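Local coordinates for protein putative polysaccharide binding proteins (DUF1812) (Bacteroides thetaiotaomicron VPI-5482, PDB 3GF8) that is probably an outer-membrane lipoprotein of the FimB/Mfa2 family that takes part in fimbrial assembly, with a suggested but unproven role in polysaccharide binding, at residues 35-40 and 84-89; 80-85 and 121-126; 171-176 and 226-231. All coordinates share one frame; numbering follows the deposited sequence.

Contact 1: residues 35-40 and 84-89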
# COMPACT_ATOMS: atom_id res chain seq x y z
N GLN A 35 -2.50 -0.00 -14.79
CA GLN A 35 -2.10 -0.76 -13.61
C GLN A 35 -3.16 -1.61 -12.91
O GLN A 35 -2.82 -2.56 -12.23
CB GLN A 35 -1.55 0.22 -12.56
CG GLN A 35 -0.33 0.97 -13.06
CD GLN A 35 0.33 1.79 -11.99
OE1 GLN A 35 0.29 1.46 -10.81
NE2 GLN A 35 0.97 2.89 -12.40
N VAL A 36 -4.45 -1.27 -13.03
CA VAL A 36 -5.45 -1.93 -12.24
C VAL A 36 -6.16 -2.93 -13.10
O VAL A 36 -6.81 -2.56 -14.07
CB VAL A 36 -6.45 -0.92 -11.66
CG1 VAL A 36 -7.48 -1.65 -10.78
CG2 VAL A 36 -5.73 0.14 -10.85
N ASP A 37 -6.04 -4.21 -12.77
CA ASP A 37 -6.72 -5.25 -13.54
C ASP A 37 -7.89 -5.93 -12.83
O ASP A 37 -8.40 -6.91 -13.33
CB ASP A 37 -5.72 -6.30 -14.06
CG ASP A 37 -5.24 -7.29 -12.99
OD1 ASP A 37 -5.70 -7.35 -11.81
OD2 ASP A 37 -4.37 -8.09 -13.40
N LYS A 38 -8.34 -5.40 -11.69
CA LYS A 38 -9.58 -5.92 -11.09
C LYS A 38 -10.15 -4.87 -10.18
O LYS A 38 -9.43 -4.26 -9.38
CB LYS A 38 -9.31 -7.22 -10.31
CG LYS A 38 -10.52 -7.76 -9.49
CD LYS A 38 -10.17 -9.02 -8.68
CE LYS A 38 -11.34 -9.51 -7.88
NZ LYS A 38 -11.01 -10.64 -6.98
N VAL A 39 -11.46 -4.65 -10.30
CA VAL A 39 -12.17 -3.75 -9.40
C VAL A 39 -13.32 -4.55 -8.83
O VAL A 39 -13.90 -5.40 -9.52
CB VAL A 39 -12.62 -2.49 -10.13
CG1 VAL A 39 -11.42 -1.64 -10.52
CG2 VAL A 39 -13.45 -2.84 -11.43
N GLU A 40 -13.65 -4.30 -7.56
CA GLU A 40 -14.82 -4.90 -6.98
C GLU A 40 -15.57 -3.81 -6.23
O GLU A 40 -15.09 -3.27 -5.21
CB GLU A 40 -14.44 -6.07 -6.10
CG GLU A 40 -15.65 -6.84 -5.48
CD GLU A 40 -15.22 -8.17 -4.81
OE1 GLU A 40 -14.58 -8.16 -3.72
OE2 GLU A 40 -15.48 -9.22 -5.41
N GLY A 84 -7.74 -4.80 -7.30
CA GLY A 84 -6.59 -5.69 -7.24
C GLY A 84 -6.63 -6.87 -6.26
O GLY A 84 -5.70 -7.65 -6.28
N ALA A 85 -7.68 -7.00 -5.42
CA ALA A 85 -7.65 -8.01 -4.35
C ALA A 85 -7.87 -9.40 -4.94
O ALA A 85 -8.89 -9.67 -5.57
CB ALA A 85 -8.67 -7.71 -3.22
N ARG A 86 -6.88 -10.27 -4.76
CA ARG A 86 -6.97 -11.66 -5.21
C ARG A 86 -6.55 -12.57 -4.07
O ARG A 86 -7.04 -12.39 -2.95
CB ARG A 86 -6.14 -11.87 -6.48
CG ARG A 86 -6.68 -11.05 -7.65
CD ARG A 86 -5.82 -11.29 -8.88
NE ARG A 86 -6.16 -10.44 -10.01
CZ ARG A 86 -7.06 -10.75 -10.94
NH1 ARG A 86 -7.73 -11.88 -10.88
NH2 ARG A 86 -7.30 -9.89 -11.93
N ASP A 87 -5.62 -13.49 -4.29
CA ASP A 87 -5.33 -14.51 -3.30
C ASP A 87 -4.65 -14.08 -2.02
O ASP A 87 -4.67 -14.84 -1.07
CB ASP A 87 -4.49 -15.61 -3.90
CG ASP A 87 -5.27 -16.40 -4.92
OD1 ASP A 87 -6.50 -16.54 -4.73
OD2 ASP A 87 -4.66 -16.87 -5.91
N SER A 88 -4.06 -12.90 -1.97
CA SER A 88 -3.35 -12.49 -0.76
C SER A 88 -4.27 -12.06 0.36
O SER A 88 -3.85 -12.04 1.53
CB SER A 88 -2.36 -11.38 -1.02
OG SER A 88 -1.41 -11.78 -1.99
N TYR A 89 -5.52 -11.76 0.02
CA TYR A 89 -6.38 -11.09 0.96
C TYR A 89 -7.67 -11.85 1.16
O TYR A 89 -8.19 -12.40 0.20
CB TYR A 89 -6.69 -9.70 0.43
CG TYR A 89 -5.50 -8.99 -0.13
CD1 TYR A 89 -4.59 -8.39 0.72
CD2 TYR A 89 -5.28 -8.89 -1.49
CE1 TYR A 89 -3.48 -7.72 0.25
CE2 TYR A 89 -4.17 -8.19 -1.98
CZ TYR A 89 -3.27 -7.60 -1.10
OH TYR A 89 -2.13 -6.92 -1.52
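The guanidinium of Arg86 has the aliphatic chain of Lys38 over one face and the carboxylate of Asp37 at its edge. Lys38 CD sits above the centre of the group, 4.2 Å from its plane, while Asp37 OD1 lies in that plane and accepts a nearly straight hydrogen bond from Arg86 NH2, part of a salt bridge, 3.0 Å long with an N-H...O angle of 172°. Seen from the aspartate the approach is different: the two planes stand at 87°, and NH2 reaches OD1 from above the carboxylate. Asp37 CG is wedged between its backbone N and carbonyl carbon (chi1 77°), which brings the acid round to the arginine. Arg86 NH1 has a second acid, Glu57, so two acids share the guanidinium, one at NH2 and one at NH1, at a partly exposed site.

These residues mark the place where strand 38-44 sets out beside the end of strand 75-83, in the N-terminal half of a chain whose family belongs to the transthyretin-like clan. The backbone link is Gly84 N to Lys38 O, 2.7 Å. Gly84 has positive phi, and there the chain leaves the strand and heads into the loop leading to strand 89-91.

Lys38 runs fully extended across that loop, and its NZ meets Ala85 O at 2.7 Å, almost in line with the carbonyl bond. Lys38 NZ and Arg86 NH1 remain 5.2 Å apart, a like-charge proximity that Asp37 and Glu57 probably offset.

Contact 2: residues 80-85 and 121-126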
# COMPACT_ATOMS: atom_id res chain seq x y z
N MSE A 80 -18.28 1.97 -2.56
CA MSE A 80 -16.85 1.97 -2.34
C MSE A 80 -16.29 0.79 -3.11
O MSE A 80 -17.06 0.04 -3.69
CB MSE A 80 -16.48 1.98 -0.83
CG MSE A 80 -17.00 0.87 0.04
SE MSE A 80 -15.99 -0.74 -0.10
CE MSE A 80 -14.20 -0.16 0.49
N ALA A 81 -14.97 0.64 -3.17
CA ALA A 81 -14.41 -0.49 -3.87
C ALA A 81 -13.09 -0.96 -3.27
O ALA A 81 -12.45 -0.23 -2.53
CB ALA A 81 -14.25 -0.19 -5.34
N TRP A 82 -12.74 -2.22 -3.57
CA TRP A 82 -11.37 -2.72 -3.42
C TRP A 82 -10.96 -3.18 -4.81
O TRP A 82 -11.74 -3.81 -5.54
CB TRP A 82 -11.31 -3.91 -2.47
CG TRP A 82 -11.43 -3.57 -1.04
CD1 TRP A 82 -12.48 -3.87 -0.21
CD2 TRP A 82 -10.46 -2.89 -0.22
NE1 TRP A 82 -12.22 -3.41 1.06
CE2 TRP A 82 -10.99 -2.81 1.08
CE3 TRP A 82 -9.19 -2.35 -0.47
CZ2 TRP A 82 -10.31 -2.20 2.13
CZ3 TRP A 82 -8.50 -1.75 0.57
CH2 TRP A 82 -9.05 -1.69 1.85
N ALA A 83 -9.75 -2.81 -5.20
CA ALA A 83 -9.26 -3.10 -6.53
C ALA A 83 -7.95 -3.86 -6.38
O ALA A 83 -7.16 -3.59 -5.47
CB ALA A 83 -9.08 -1.79 -7.35
N GLY A 84 -7.74 -4.80 -7.30
CA GLY A 84 -6.59 -5.69 -7.24
C GLY A 84 -6.63 -6.87 -6.26
O GLY A 84 -5.70 -7.65 -6.28
N ALA A 85 -7.68 -7.00 -5.42
CA ALA A 85 -7.65 -8.01 -4.35
C ALA A 85 -7.87 -9.40 -4.94
O ALA A 85 -8.89 -9.67 -5.57
CB ALA A 85 -8.67 -7.71 -3.22
N GLU A 121 -0.03 -9.08 -4.79
CA GLU A 121 -0.70 -8.34 -5.86
C GLU A 121 -1.17 -6.99 -5.30
O GLU A 121 -1.64 -6.88 -4.12
CB GLU A 121 -1.85 -9.15 -6.47
CG GLU A 121 -3.11 -9.28 -5.61
CD GLU A 121 -3.09 -10.41 -4.59
OE1 GLU A 121 -2.03 -10.99 -4.32
OE2 GLU A 121 -4.17 -10.73 -4.03
N THR A 122 -0.98 -5.96 -6.12
CA THR A 122 -1.15 -4.59 -5.69
C THR A 122 -2.61 -4.35 -5.38
O THR A 122 -3.51 -4.81 -6.12
CB THR A 122 -0.65 -3.60 -6.74
OG1 THR A 122 0.76 -3.78 -6.86
CG2 THR A 122 -0.97 -2.14 -6.36
N LEU A 123 -2.80 -3.68 -4.24
CA LEU A 123 -4.10 -3.44 -3.67
C LEU A 123 -4.43 -1.94 -3.68
O LEU A 123 -3.61 -1.12 -3.23
CB LEU A 123 -4.13 -3.95 -2.23
CG LEU A 123 -5.48 -3.81 -1.54
CD1 LEU A 123 -6.47 -4.78 -2.19
CD2 LEU A 123 -5.31 -4.09 -0.05
N TRP A 124 -5.62 -1.59 -4.21
CA TRP A 124 -6.13 -0.21 -4.14
C TRP A 124 -7.45 -0.14 -3.39
O TRP A 124 -8.30 -1.03 -3.52
CB TRP A 124 -6.36 0.40 -5.54
CG TRP A 124 -5.15 0.64 -6.39
CD1 TRP A 124 -4.47 1.82 -6.52
CD2 TRP A 124 -4.52 -0.29 -7.29
NE1 TRP A 124 -3.44 1.67 -7.42
CE2 TRP A 124 -3.44 0.39 -7.90
CE3 TRP A 124 -4.74 -1.63 -7.61
CZ2 TRP A 124 -2.58 -0.24 -8.81
CZ3 TRP A 124 -3.89 -2.25 -8.53
CH2 TRP A 124 -2.83 -1.54 -9.13
N TYR A 125 -7.62 0.95 -2.63
CA TYR A 125 -8.84 1.24 -1.89
C TYR A 125 -9.64 2.29 -2.64
O TYR A 125 -9.10 3.28 -3.12
CB TYR A 125 -8.49 1.74 -0.49
CG TYR A 125 -9.67 2.29 0.25
CD1 TYR A 125 -10.61 1.44 0.82
CD2 TYR A 125 -9.86 3.67 0.38
CE1 TYR A 125 -11.72 1.94 1.49
CE2 TYR A 125 -10.95 4.19 1.06
CZ TYR A 125 -11.89 3.32 1.60
OH TYR A 125 -12.99 3.83 2.25
N GLY A 126 -10.94 2.04 -2.79
CA GLY A 126 -11.83 2.93 -3.51
C GLY A 126 -12.64 3.65 -2.48
O GLY A 126 -13.41 3.02 -1.77
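This is a buried antiparallel strand pairing, strand 75-83 against strand 124-133, deep in the N-terminal half of the fold. Ala81 with Gly126 and Ala83 with Trp124 are hydrogen-bonded pairs, with Trp82 and Tyr125 the non-hydrogen-bonded pair between them. The bond from Trp124 N to Ala83 O, 2.8 Å, is essentially straight.

On the Trp82 face of the sheet, Tyr125 turns an edge to the indole in a T-shaped stack: the ring centroids are 5.2 Å apart and the planes meet at 65°. Tyr125 CD1 lies over the rim of the six-membered ring, 3.6 Å from Trp82 CH2. Leu123 continues this apolar layer, with CD2 against Trp82 CZ3 and CD1 against the Ala85 methyl. Tyr125 OH is satisfied by His183 O.

On the other face Ala83 CB meets Trp124 CB at 3.9 Å, and the Trp124 indole carries Thr122 CG2 over one face and meets Tyr22 edge-to-face. Past the paired residues, Gly84 CA donates a CA-H...O contact to Thr122 O (3.4 Å). The arrangement is an antiparallel pairing of long strands, as expected for a family placed in the transthyretin clan.

Contact 3: residues 171-176 and 226-231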
# COMPACT_ATOMS: atom_id res chain seq x y z
N ASP A 171 19.35 -10.89 8.25
CA ASP A 171 17.94 -10.89 7.93
C ASP A 171 17.31 -9.49 8.02
O ASP A 171 17.77 -8.63 8.80
CB ASP A 171 17.19 -11.79 8.89
CG ASP A 171 17.57 -13.24 8.75
OD1 ASP A 171 18.03 -13.66 7.64
OD2 ASP A 171 17.41 -13.94 9.79
N TYR A 172 16.22 -9.31 7.27
CA TYR A 172 15.59 -8.03 7.04
C TYR A 172 14.12 -8.14 7.28
O TYR A 172 13.47 -9.05 6.72
CB TYR A 172 15.78 -7.62 5.60
CG TYR A 172 17.21 -7.66 5.17
CD1 TYR A 172 17.80 -8.86 4.77
CD2 TYR A 172 17.99 -6.51 5.21
CE1 TYR A 172 19.15 -8.89 4.39
CE2 TYR A 172 19.28 -6.52 4.79
CZ TYR A 172 19.87 -7.74 4.41
OH TYR A 172 21.19 -7.74 4.03
N GLU A 173 13.60 -7.21 8.08
CA GLU A 173 12.20 -7.13 8.38
C GLU A 173 11.65 -5.70 8.37
O GLU A 173 12.31 -4.76 8.83
CB GLU A 173 11.93 -7.66 9.80
CG GLU A 173 12.47 -9.02 10.14
CD GLU A 173 12.25 -9.30 11.61
OE1 GLU A 173 11.12 -9.68 12.00
OE2 GLU A 173 13.21 -9.08 12.38
N ILE A 174 10.42 -5.58 7.89
CA ILE A 174 9.59 -4.41 8.11
C ILE A 174 8.51 -4.95 9.07
O ILE A 174 7.91 -6.00 8.78
CB ILE A 174 8.99 -3.88 6.79
CG1 ILE A 174 10.12 -3.30 5.91
CG2 ILE A 174 7.92 -2.84 7.07
CD1 ILE A 174 9.70 -2.68 4.59
N ILE A 175 8.32 -4.28 10.21
CA ILE A 175 7.44 -4.77 11.29
C ILE A 175 6.30 -3.78 11.51
O ILE A 175 6.52 -2.63 11.76
CB ILE A 175 8.23 -5.01 12.60
CG1 ILE A 175 9.31 -6.06 12.35
CG2 ILE A 175 7.26 -5.43 13.76
CD1 ILE A 175 10.43 -6.17 13.41
N GLU A 176 5.08 -4.24 11.33
CA GLU A 176 3.93 -3.39 11.52
C GLU A 176 2.69 -4.27 11.59
O GLU A 176 2.68 -5.39 11.07
CB GLU A 176 3.81 -2.40 10.38
CG GLU A 176 2.79 -1.30 10.61
CD GLU A 176 2.99 -0.61 11.94
OE1 GLU A 176 3.90 0.23 12.04
OE2 GLU A 176 2.24 -0.94 12.87
N VAL A 226 14.18 -3.46 10.58
CA VAL A 226 15.07 -4.16 11.52
C VAL A 226 15.93 -5.17 10.77
O VAL A 226 15.43 -6.03 10.04
CB VAL A 226 14.27 -4.94 12.59
CG1 VAL A 226 15.24 -5.60 13.62
CG2 VAL A 226 13.25 -4.03 13.28
N LEU A 227 17.24 -5.04 10.96
CA LEU A 227 18.23 -5.98 10.46
C LEU A 227 18.80 -6.79 11.62
O LEU A 227 19.14 -6.25 12.67
CB LEU A 227 19.35 -5.24 9.74
CG LEU A 227 19.12 -4.89 8.28
CD1 LEU A 227 17.87 -4.02 8.02
CD2 LEU A 227 20.36 -4.21 7.76
N THR A 228 18.94 -8.10 11.41
CA THR A 228 19.40 -9.01 12.43
C THR A 228 20.53 -9.85 11.87
O THR A 228 20.45 -10.35 10.75
CB THR A 228 18.27 -9.93 12.94
OG1 THR A 228 17.19 -9.12 13.40
CG2 THR A 228 18.77 -10.82 14.11
N GLU A 229 21.61 -9.94 12.62
CA GLU A 229 22.77 -10.67 12.14
C GLU A 229 22.49 -12.17 12.17
O GLU A 229 22.08 -12.71 13.21
CB GLU A 229 23.96 -10.35 13.01
CG GLU A 229 25.24 -10.82 12.43
CD GLU A 229 26.38 -10.52 13.34
OE1 GLU A 229 26.33 -10.96 14.50
OE2 GLU A 229 27.32 -9.84 12.89
N LYS A 230 22.69 -12.83 11.04
CA LYS A 230 22.41 -14.26 10.97
C LYS A 230 23.28 -14.97 12.03
O LYS A 230 22.76 -15.70 12.89
CB LYS A 230 22.69 -14.82 9.57
CG LYS A 230 21.68 -14.48 8.50
CD LYS A 230 22.29 -14.76 7.12
CE LYS A 230 21.32 -14.51 5.98
NZ LYS A 230 21.99 -14.57 4.62
N ALA A 231 24.59 -14.70 11.99
CA ALA A 231 25.53 -15.35 12.91
C ALA A 231 25.08 -15.26 14.39
O ALA A 231 24.74 -16.28 15.00
CB ALA A 231 26.95 -14.79 12.73
O HOH W 1 15.63 -8.50 11.24
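Strands 171-176 and 226-229 run antiparallel, their axes 4.9 Å apart at closest approach and 156° between directions. Asp171 with Thr228 and Glu173 with Val226 form the hydrogen-bonded pairs, each closed by two backbone bonds; Tyr172 and Leu227 make the non-hydrogen-bonded pair between. Leu227 CA adds a CA-H...O contact to Asp171 O at 3.2 Å. The strands are neighbours in a sheet that continues to strand 193-195 beyond one and strand 235-240 beyond the other.

On the buried face, Tyr172 lays CD2 against Leu227 CG, 3.7 Å away, and CD1 and CD2 of the leucine come near the ring at CD2 and CE2 respectively. Tyr172 OH bonds to Met167 O.

The opposite face is more polar. Glu173 extends beyond CG and, with CG beside its own backbone N (chi1 -52°), carries its carboxylate out over the face it shares with Val226 and Thr228. Its OE2 stays 4.1 Å from Thr228 OG1, and a water fills the interval, 2.7 Å from Glu173 OE2 and 2.7 Å from Thr228 OG1, also bonding Val226 O. Glu173 OE1 is held by Ser194. Further along, Ile175 CD1 packs on Val226 CG2 at 3.5 Å.

At the strand end the extended Lys230 passes Asp171 at about a right angle, with 5.1 Å between NZ and OD1. The pairing therefore rests on backbone bonds and apolar contacts, while the Glu173 carboxylate reaches the neighbouring strand through water.

Contacts 1 and 2 are neighbours, their centres 6 Å apart, and share Gly84 and Ala85: strand 75-83 lies between strands 38-44 and 124-133, so the two contacts describe its opposite flanks. They also touch through Glu121, which reaches Ser88. Contact 2 is core, built of backbone pairing and aromatic packing; contact 1, at the partly exposed strand end, relies largely on charged side chains, with a single backbone bond. Contact 3 lies about 29 Å away between centres, in a separate sheet with no touch to either. Like contact 2 it is an antiparallel pairing, but one face is mainly apolar and the other mixes apolar packing with a water-bridged carboxylate, where contact 1 uses a direct salt bridge.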